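Long-range contacts in tapirin (PDB 6N2B), which probably binds cellulose through its C-terminal beta-helix domain, attaching an extremely thermophilic bacterium to plant biomass, and carries a calcium ion: residues V431-L436 / L462-N467; W447-Y452 / S475-Y480; G485-S490 / F518-S523. One frame throughout, in Å; residues are numbered along the deposited sequence.

Interaction 1. Residues V431-L436 / L462-N467; sequences VGATTL and LITEVN. With CA (calcium ion), chain C.
Glu465 reaches out of helix 459-470 into the loop 431-436, and the two meet on a calcium ion. Three backbone carbonyls of the loop bind it: Val431 O at 2.2 Å from the calcium, Ala433 O and Leu436 O somewhat further off. From the helix comes Glu465 OE1, 2.5 Å from the calcium. The glutamate starts with CG anti to its own backbone N (chi1 -179°) and then bends at chi2 (83°), which swings the carboxylate toward the calcium. Its other oxygen, OE2, is hydrogen-bonded to Ser438, so both carboxylate oxygens have a partner, and Asp429 completes the site with its OD1 and backbone O.

Packing fills in around the metal. Gly432 passes close over the helix, with its CA 4.2 Å from the CA of Glu465. Thr464 lays its methyl CG2 against the peptide joining Gly432 and Ala433, while its OG1 bonds back to Ser460 O. On the other flank Leu436 crosses the glutamate stem, CD1 lying 3.7 Å from Glu465 CB. Carbonyls from one loop, Asp429 before it and a glutamate from a helix together form the calcium site of this domain, consistent with a structural role for the ion.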
loop_
_atom_site.group_PDB
_atom_site.type_symbol
_atom_site.label_atom_id
_atom_site.label_comp_id
_atom_site.label_asym_id
_atom_site.label_seq_id
_atom_site.Cartn_x
_atom_site.Cartn_y
_atom_site.Cartn_z
ATOM N N VAL A 431 -7.170 25.886 -23.246
ATOM C CA VAL A 431 -6.149 25.217 -24.051
ATOM C C VAL A 431 -6.220 23.708 -23.842
ATOM O O VAL A 431 -6.204 23.222 -22.709
ATOM C CB VAL A 431 -4.754 25.741 -23.681
ATOM C CG1 VAL A 431 -3.743 25.299 -24.713
ATOM C CG2 VAL A 431 -4.773 27.256 -23.545
ATOM N N GLY A 432 -6.266 22.951 -24.934
ATOM C CA GLY A 432 -6.312 21.510 -24.726
ATOM C C GLY A 432 -7.681 21.065 -24.235
ATOM O O GLY A 432 -8.705 21.693 -24.522
ATOM N N ALA A 433 -7.704 19.961 -23.484
ATOM C CA ALA A 433 -8.970 19.464 -22.945
ATOM C C ALA A 433 -9.586 20.498 -22.008
ATOM O O ALA A 433 -8.935 20.961 -21.067
ATOM C CB ALA A 433 -8.767 18.137 -22.209
ATOM N N THR A 434 -10.853 20.856 -22.261
ATOM C CA THR A 434 -11.452 21.974 -21.536
ATOM C C THR A 434 -11.824 21.610 -20.102
ATOM O O THR A 434 -12.104 22.511 -19.304
ATOM C CB THR A 434 -12.668 22.535 -22.311
ATOM O OG1 THR A 434 -13.764 21.617 -22.281
ATOM C CG2 THR A 434 -12.304 22.799 -23.778
ATOM N N THR A 435 -11.794 20.323 -19.751
ATOM C CA THR A 435 -11.987 19.872 -18.374
ATOM C C THR A 435 -10.709 19.946 -17.545
ATOM O O THR A 435 -10.783 20.137 -16.323
ATOM C CB THR A 435 -12.499 18.434 -18.373
ATOM O OG1 THR A 435 -13.756 18.391 -19.055
ATOM C CG2 THR A 435 -12.659 17.900 -16.947
ATOM N N LEU A 436 -9.541 19.801 -18.174
ATOM C CA LEU A 436 -8.273 19.682 -17.466
ATOM C C LEU A 436 -7.521 21.005 -17.414
ATOM O O LEU A 436 -7.723 21.904 -18.229
ATOM C CB LEU A 436 -7.374 18.635 -18.120
ATOM C CG LEU A 436 -7.920 17.253 -18.448
ATOM C CD1 LEU A 436 -6.829 16.412 -19.126
ATOM C CD2 LEU A 436 -8.420 16.579 -17.189
ATOM N N LEU A 462 -6.331 13.450 -21.814
ATOM C CA LEU A 462 -4.898 13.510 -21.543
ATOM C C LEU A 462 -4.085 13.734 -22.817
ATOM O O LEU A 462 -3.147 14.540 -22.829
ATOM C CB LEU A 462 -4.479 12.217 -20.854
ATOM C CG LEU A 462 -3.190 12.092 -20.078
ATOM C CD1 LEU A 462 -3.095 13.184 -19.033
ATOM C CD2 LEU A 462 -3.181 10.717 -19.437
ATOM N N ILE A 463 -4.413 13.013 -23.891
ATOM C CA ILE A 463 -3.745 13.227 -25.174
ATOM C C ILE A 463 -3.963 14.664 -25.657
ATOM O O ILE A 463 -3.021 15.341 -26.097
ATOM C CB ILE A 463 -4.241 12.201 -26.213
ATOM C CG1 ILE A 463 -3.849 10.782 -25.809
ATOM C CG2 ILE A 463 -3.699 12.509 -27.580
ATOM C CD1 ILE A 463 -4.722 9.745 -26.446
ATOM N N THR A 464 -5.206 15.155 -25.574
ATOM C CA THR A 464 -5.475 16.538 -25.952
ATOM C C THR A 464 -4.656 17.511 -25.106
ATOM O O THR A 464 -3.908 18.340 -25.642
ATOM C CB THR A 464 -6.972 16.845 -25.828
ATOM O OG1 THR A 464 -7.721 15.989 -26.702
ATOM C CG2 THR A 464 -7.255 18.291 -26.202
ATOM N N GLU A 465 -4.778 17.418 -23.780
ATOM C CA GLU A 465 -4.146 18.399 -22.906
ATOM C C GLU A 465 -2.629 18.388 -23.050
ATOM O O GLU A 465 -2.009 19.443 -23.223
ATOM C CB GLU A 465 -4.541 18.149 -21.455
ATOM C CG GLU A 465 -3.935 19.150 -20.494
ATOM C CD GLU A 465 -4.756 20.422 -20.437
ATOM O OE1 GLU A 465 -5.850 20.406 -21.049
ATOM O OE2 GLU A 465 -4.324 21.412 -19.788
ATOM N N VAL A 466 -2.006 17.210 -22.982
ATOM C CA VAL A 466 -0.545 17.152 -23.013
ATOM C C VAL A 466 -0.002 17.756 -24.311
ATOM O O VAL A 466 0.890 18.610 -24.288
ATOM C CB VAL A 466 -0.053 15.703 -22.800
ATOM C CG1 VAL A 466 1.403 15.566 -23.170
ATOM C CG2 VAL A 466 -0.256 15.258 -21.342
ATOM N N ASN A 467 -0.540 17.333 -25.458
ATOM C CA ASN A 467 -0.061 17.844 -26.744
ATOM C C ASN A 467 -0.215 19.349 -26.861
ATOM O O ASN A 467 0.605 20.016 -27.500
ATOM C CB ASN A 467 -0.826 17.196 -27.899
ATOM C CG ASN A 467 -0.248 15.884 -28.308
ATOM O OD1 ASN A 467 0.853 15.808 -28.883
ATOM N ND2 ASN A 467 -1.008 14.813 -28.039
HETATM CA CA CA C . -6.881 22.630 -20.651
#

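Interaction 2. Residues W447-Y452 / S475-Y480; sequences WEIVVY and SNVRLY
Four backbone hydrogen bonds join Trp447-Val451 to Arg478-Tyr480 in a parallel ladder. Arg478 N gives to Trp447 O (2.9 Å), Ile449 N to Arg478 O, Tyr480 N to Ile449 O, and Val451 N to Tyr480 O (2.8 Å). Ile449 therefore uses both its N-H and its carbonyl on the one neighbour, as parallel pairing requires.

Next come the polar side chains of Glu448, Arg478 and Tyr480, all on the same face. The glutamate and arginine do not meet directly; one water joins them, 3.0 Å from Glu448 OE2, accepting from Arg478 NH1 at the edge of the guanidinium and donating to Tyr480 OH. Glu448 also bonds through OE1 to the backbone N of Gly535, and Tyr480 OH to Lys532 O, so both groups are pinned by the chain that leads into helix 536-546. A second water bridges Trp447 N and Asn476 OD1.

Further along this face Val450 packs on the stem of Tyr480, CB to CB 3.9 Å, while the edge of the tyrosine ring looks at Ile449 O. On the opposite face the contacts between the two segments are aliphatic. Val477 points CG2 at Ile449 CG2, 3.8 Å away; its CG2 stands anti to the backbone N, which carries the methyl toward the neighbouring strand. Leu479 CD2 rests on Val451 CG2, and both residues also touch Leu462 of helix 459-470. This is the parallel strand pairing of a beta-helix, with that helix packed on the aliphatic face; strand 436-441 pairs antiparallel on the far side of 448-453.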
loop_
_atom_site.group_PDB
_atom_site.type_symbol
_atom_site.label_atom_id
_atom_site.label_comp_id
_atom_site.label_asym_id
_atom_site.label_seq_id
_atom_site.Cartn_x
_atom_site.Cartn_y
_atom_site.Cartn_z
ATOM N N TRP A 447 10.825 15.798 -19.809
ATOM C CA TRP A 447 9.847 16.833 -19.510
ATOM C C TRP A 447 8.867 16.343 -18.453
ATOM O O TRP A 447 8.504 15.163 -18.408
ATOM C CB TRP A 447 9.073 17.223 -20.765
ATOM C CG TRP A 447 9.887 17.845 -21.838
ATOM C CD1 TRP A 447 11.159 18.361 -21.734
ATOM C CD2 TRP A 447 9.488 18.031 -23.196
ATOM N NE1 TRP A 447 11.569 18.852 -22.955
ATOM C CE2 TRP A 447 10.565 18.661 -23.867
ATOM C CE3 TRP A 447 8.322 17.729 -23.913
ATOM C CZ2 TRP A 447 10.507 18.987 -25.214
ATOM C CZ3 TRP A 447 8.267 18.051 -25.249
ATOM C CH2 TRP A 447 9.354 18.675 -25.889
ATOM N N GLU A 448 8.425 17.267 -17.610
ATOM C CA GLU A 448 7.500 16.962 -16.533
ATOM C C GLU A 448 6.240 17.794 -16.716
ATOM O O GLU A 448 6.307 18.978 -17.060
ATOM C CB GLU A 448 8.141 17.240 -15.166
ATOM C CG GLU A 448 9.461 16.518 -14.922
ATOM C CD GLU A 448 9.965 16.672 -13.478
ATOM O OE1 GLU A 448 9.225 17.246 -12.629
ATOM O OE2 GLU A 448 11.110 16.220 -13.193
ATOM N N ILE A 449 5.086 17.175 -16.527
ATOM C CA ILE A 449 3.824 17.895 -16.594
ATOM C C ILE A 449 2.933 17.315 -15.522
ATOM O O ILE A 449 2.929 16.102 -15.298
ATOM C CB ILE A 449 3.149 17.813 -17.986
ATOM C CG1 ILE A 449 1.752 18.446 -17.949
ATOM C CG2 ILE A 449 3.061 16.399 -18.503
ATOM C CD1 ILE A 449 1.234 18.895 -19.325
ATOM N N VAL A 450 2.223 18.183 -14.815
ATOM C CA VAL A 450 1.180 17.761 -13.891
ATOM C C VAL A 450 -0.159 18.120 -14.518
ATOM O O VAL A 450 -0.326 19.224 -15.054
ATOM C CB VAL A 450 1.339 18.406 -12.506
ATOM C CG1 VAL A 450 1.531 19.906 -12.641
ATOM C CG2 VAL A 450 0.133 18.084 -11.663
ATOM N N VAL A 451 -1.095 17.178 -14.484
ATOM C CA VAL A 451 -2.410 17.358 -15.082
ATOM C C VAL A 451 -3.450 17.396 -13.965
ATOM O O VAL A 451 -3.552 16.458 -13.167
ATOM C CB VAL A 451 -2.693 16.254 -16.111
ATOM C CG1 VAL A 451 -4.130 16.332 -16.623
ATOM C CG2 VAL A 451 -1.685 16.386 -17.266
ATOM N N TYR A 452 -4.212 18.484 -13.894
ATOM C CA TYR A 452 -5.270 18.633 -12.903
ATOM C C TYR A 452 -6.618 18.349 -13.549
ATOM O O TYR A 452 -6.925 18.891 -14.613
ATOM C CB TYR A 452 -5.271 20.032 -12.299
ATOM C CG TYR A 452 -3.999 20.375 -11.570
ATOM C CD1 TYR A 452 -3.815 20.007 -10.245
ATOM C CD2 TYR A 452 -2.967 21.074 -12.213
ATOM C CE1 TYR A 452 -2.643 20.331 -9.573
ATOM C CE2 TYR A 452 -1.787 21.398 -11.544
ATOM C CZ TYR A 452 -1.638 21.027 -10.224
ATOM O OH TYR A 452 -0.484 21.341 -9.548
ATOM N N SER A 475 7.023 9.544 -25.242
ATOM C CA SER A 475 6.745 8.398 -24.389
ATOM C C SER A 475 7.445 8.506 -23.042
ATOM O O SER A 475 6.975 7.914 -22.063
ATOM C CB SER A 475 7.157 7.115 -25.102
ATOM O OG SER A 475 8.569 7.024 -25.207
ATOM N N ASN A 476 8.530 9.274 -22.957
ATOM C CA ASN A 476 9.312 9.387 -21.732
ATOM C C ASN A 476 8.808 10.482 -20.783
ATOM O O ASN A 476 9.461 10.741 -19.766
ATOM C CB ASN A 476 10.806 9.600 -22.074
ATOM C CG ASN A 476 11.145 11.051 -22.502
ATOM O OD1 ASN A 476 10.265 11.886 -22.722
ATOM N ND2 ASN A 476 12.440 11.344 -22.608
ATOM N N VAL A 477 7.668 11.118 -21.066
ATOM C CA VAL A 477 7.248 12.253 -20.243
ATOM C C VAL A 477 6.911 11.788 -18.829
ATOM O O VAL A 477 6.295 10.738 -18.623
ATOM C CB VAL A 477 6.076 13.024 -20.886
ATOM C CG1 VAL A 477 4.821 12.179 -20.987
ATOM C CG2 VAL A 477 5.790 14.280 -20.091
ATOM N N ARG A 478 7.381 12.542 -17.841
ATOM C CA ARG A 478 7.037 12.302 -16.449
ATOM C C ARG A 478 5.673 12.918 -16.184
ATOM O O ARG A 478 5.475 14.122 -16.401
ATOM C CB ARG A 478 8.090 12.901 -15.520
ATOM C CG ARG A 478 9.471 12.313 -15.697
ATOM C CD ARG A 478 9.590 11.071 -14.850
ATOM N NE ARG A 478 10.657 10.188 -15.306
ATOM C CZ ARG A 478 11.928 10.309 -14.946
ATOM N NH1 ARG A 478 12.304 11.277 -14.125
ATOM N NH2 ARG A 478 12.818 9.461 -15.424
ATOM N N LEU A 479 4.743 12.095 -15.708
ATOM C CA LEU A 479 3.344 12.466 -15.565
ATOM C C LEU A 479 2.944 12.474 -14.093
ATOM O O LEU A 479 3.136 11.480 -13.385
ATOM C CB LEU A 479 2.476 11.487 -16.343
ATOM C CG LEU A 479 1.383 11.962 -17.276
ATOM C CD1 LEU A 479 0.372 10.837 -17.427
ATOM C CD2 LEU A 479 0.740 13.222 -16.746
ATOM N N TYR A 480 2.393 13.589 -13.639
ATOM C CA TYR A 480 1.843 13.729 -12.294
ATOM C C TYR A 480 0.352 14.027 -12.444
ATOM O O TYR A 480 -0.029 15.098 -12.935
ATOM C CB TYR A 480 2.576 14.827 -11.524
ATOM C CG TYR A 480 4.022 14.510 -11.435
ATOM C CD1 TYR A 480 4.878 14.815 -12.484
ATOM C CD2 TYR A 480 4.537 13.829 -10.323
ATOM C CE1 TYR A 480 6.215 14.474 -12.424
ATOM C CE2 TYR A 480 5.867 13.490 -10.252
ATOM C CZ TYR A 480 6.702 13.810 -11.302
ATOM O OH TYR A 480 8.032 13.472 -11.236
HETATM O O HOH W 1 11.007 14.791 -22.928
HETATM O O HOH W 2 10.669 13.322 -12.427
#

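Interaction 3. Residues G485-S490 / F518-S523; sequences GNITFS and FNINIS
Strands 487-489 and 520-522 run parallel, 8° apart and 4.6 Å between axes, with Ile487, Thr488 and Phe489 facing Ile520, Asn521 and Ile522 in register. The backbone bonds alternate from strand to strand, among them Ile487 N to Asn519 O and Phe489 N to Asn521 O, the latter 2.8 Å long and nearly straight at 174°. Asn486 extends the ladder with its side chain: OD1 accepts from Asn519 N at 3.2 Å, but the donor stands well above the amide carbonyl plane.

On the buried face Phe518 swings its ring toward strand 487-489, CG lying anti to the backbone N (chi1 172°). The ring turns its edge to Gly485 O, 3.4 Å from Phe518 CD1, and to Ile487, whose CG1 lies 3.8 Å from Phe518 CE1. Ile487 CG2 in turn sits over one face of the Phe489 ring, offset toward its rim. Phe489 CB then meets Ile522 CG1 at 3.9 Å. On the other face Thr488 and Asn521 cross at a slant, Thr488 OG1 4.0 Å from Asn521 ND2.

Strand 487-489 is the middle of a three-stranded parallel sheet, with 457-458 on its other side. The apolar face looks inward: Ile487 touches Ile511 and Phe518 touches Thr513 of strand 510-513, while Phe489 and Ile522 pack on Leu505 of strand 504-508 and Ile527 of strand 526-531.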
loop_
_atom_site.group_PDB
_atom_site.type_symbol
_atom_site.label_atom_id
_atom_site.label_comp_id
_atom_site.label_asym_id
_atom_site.label_seq_id
_atom_site.Cartn_x
_atom_site.Cartn_y
_atom_site.Cartn_z
ATOM N N GLY A 485 -11.833 13.204 -9.104
ATOM C CA GLY A 485 -12.721 12.117 -9.433
ATOM C C GLY A 485 -11.869 10.949 -9.850
ATOM O O GLY A 485 -10.681 10.917 -9.525
ATOM N N ASN A 486 -12.445 10.001 -10.579
ATOM C CA ASN A 486 -11.712 8.811 -10.962
ATOM C C ASN A 486 -10.816 9.095 -12.157
ATOM O O ASN A 486 -10.880 10.151 -12.792
ATOM C CB ASN A 486 -12.677 7.673 -11.280
ATOM C CG ASN A 486 -13.717 7.493 -10.208
ATOM O OD1 ASN A 486 -13.451 7.731 -9.028
ATOM N ND2 ASN A 486 -14.913 7.078 -10.606
ATOM N N ILE A 487 -9.963 8.130 -12.454
ATOM C CA ILE A 487 -9.125 8.136 -13.641
ATOM C C ILE A 487 -9.532 6.934 -14.477
ATOM O O ILE A 487 -9.648 5.821 -13.950
ATOM C CB ILE A 487 -7.636 8.096 -13.264
ATOM C CG1 ILE A 487 -7.236 9.432 -12.633
ATOM C CG2 ILE A 487 -6.781 7.744 -14.459
ATOM C CD1 ILE A 487 -5.829 9.460 -12.119
ATOM N N THR A 488 -9.796 7.161 -15.766
ATOM C CA THR A 488 -10.310 6.106 -16.631
ATOM C C THR A 488 -9.537 6.093 -17.935
ATOM O O THR A 488 -9.537 7.084 -18.665
ATOM C CB THR A 488 -11.797 6.280 -16.930
ATOM O OG1 THR A 488 -12.552 6.183 -15.716
ATOM C CG2 THR A 488 -12.240 5.185 -17.865
ATOM N N PHE A 489 -8.913 4.967 -18.245
ATOM C CA PHE A 489 -8.224 4.782 -19.506
ATOM C C PHE A 489 -9.055 3.785 -20.311
ATOM O O PHE A 489 -8.922 2.571 -20.157
ATOM C CB PHE A 489 -6.809 4.321 -19.257
ATOM C CG PHE A 489 -5.966 5.330 -18.516
ATOM C CD1 PHE A 489 -6.025 6.680 -18.843
ATOM C CD2 PHE A 489 -5.125 4.936 -17.482
ATOM C CE1 PHE A 489 -5.252 7.615 -18.157
ATOM C CE2 PHE A 489 -4.341 5.857 -16.802
ATOM C CZ PHE A 489 -4.403 7.194 -17.137
ATOM N N SER A 490 -9.935 4.323 -21.163
ATOM C CA SER A 490 -10.886 3.523 -21.934
ATOM C C SER A 490 -10.258 2.838 -23.132
ATOM O O SER A 490 -10.821 1.860 -23.643
ATOM C CB SER A 490 -12.040 4.399 -22.437
ATOM O OG SER A 490 -13.131 4.347 -21.535
ATOM N N PHE A 518 -12.081 6.809 -5.017
ATOM C CA PHE A 518 -11.235 6.904 -6.202
ATOM C C PHE A 518 -11.039 5.536 -6.843
ATOM O O PHE A 518 -10.586 4.598 -6.177
ATOM C CB PHE A 518 -9.862 7.506 -5.875
ATOM C CG PHE A 518 -8.923 7.440 -7.021
ATOM C CD1 PHE A 518 -9.125 8.232 -8.138
ATOM C CD2 PHE A 518 -7.885 6.541 -7.030
ATOM C CE1 PHE A 518 -8.277 8.149 -9.225
ATOM C CE2 PHE A 518 -7.038 6.461 -8.101
ATOM C CZ PHE A 518 -7.232 7.257 -9.206
ATOM N N ASN A 519 -11.346 5.439 -8.140
ATOM C CA ASN A 519 -11.153 4.224 -8.924
ATOM C C ASN A 519 -10.252 4.513 -10.112
ATOM O O ASN A 519 -10.478 5.487 -10.836
ATOM C CB ASN A 519 -12.481 3.677 -9.446
ATOM C CG ASN A 519 -13.306 3.007 -8.366
ATOM O OD1 ASN A 519 -13.319 1.764 -8.245
ATOM N ND2 ASN A 519 -14.012 3.821 -7.571
ATOM N N ILE A 520 -9.245 3.669 -10.321
ATOM C CA ILE A 520 -8.568 3.594 -11.609
ATOM C C ILE A 520 -9.262 2.514 -12.411
ATOM O O ILE A 520 -9.465 1.401 -11.912
ATOM C CB ILE A 520 -7.071 3.276 -11.453
ATOM C CG1 ILE A 520 -6.536 3.900 -10.184
ATOM C CG2 ILE A 520 -6.257 3.769 -12.660
ATOM C CD1 ILE A 520 -5.107 3.622 -9.968
ATOM N N ASN A 521 -9.646 2.838 -13.635
ATOM C CA ASN A 521 -10.252 1.875 -14.538
ATOM C C ASN A 521 -9.487 1.892 -15.843
ATOM O O ASN A 521 -9.077 2.954 -16.310
ATOM C CB ASN A 521 -11.710 2.189 -14.798
ATOM C CG ASN A 521 -12.549 2.077 -13.548
ATOM O OD1 ASN A 521 -12.572 1.028 -12.896
ATOM N ND2 ASN A 521 -13.249 3.160 -13.200
ATOM N N ILE A 522 -9.287 0.715 -16.429
ATOM C CA ILE A 522 -8.555 0.615 -17.679
ATOM C C ILE A 522 -9.003 -0.660 -18.365
ATOM O O ILE A 522 -9.317 -1.657 -17.708
ATOM C CB ILE A 522 -7.028 0.649 -17.432
ATOM C CG1 ILE A 522 -6.260 0.455 -18.733
ATOM C CG2 ILE A 522 -6.650 -0.400 -16.455
ATOM C CD1 ILE A 522 -4.764 0.655 -18.591
ATOM N N SER A 523 -9.044 -0.621 -19.692
ATOM C CA SER A 523 -9.559 -1.707 -20.515
ATOM C C SER A 523 -8.407 -2.378 -21.249
ATOM O O SER A 523 -7.756 -1.747 -22.089
ATOM C CB SER A 523 -10.584 -1.177 -21.511
ATOM O OG SER A 523 -11.327 -0.132 -20.910
#

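All three contacts lie on the same side of the chain's centre, toward the end of the beta-helix that carries the calcium. Interactions 1 and 2 are about 12 Å apart between centres and interlock along the chain: 447-452 falls between the two segments of interaction 1, and 475-480 follows them. Interaction 3 comes later in sequence, about 17 Å from interaction 1 and about 18 Å from interaction 2, centre to centre. Leu462 of interaction 1 reaches both others, touching Val451 and Leu479 of interaction 2 and Phe489 of interaction 3. The helix that supplies a calcium ligand thus also packs against two strand pairs, tying the metal site to the apolar interior at this end of the domain.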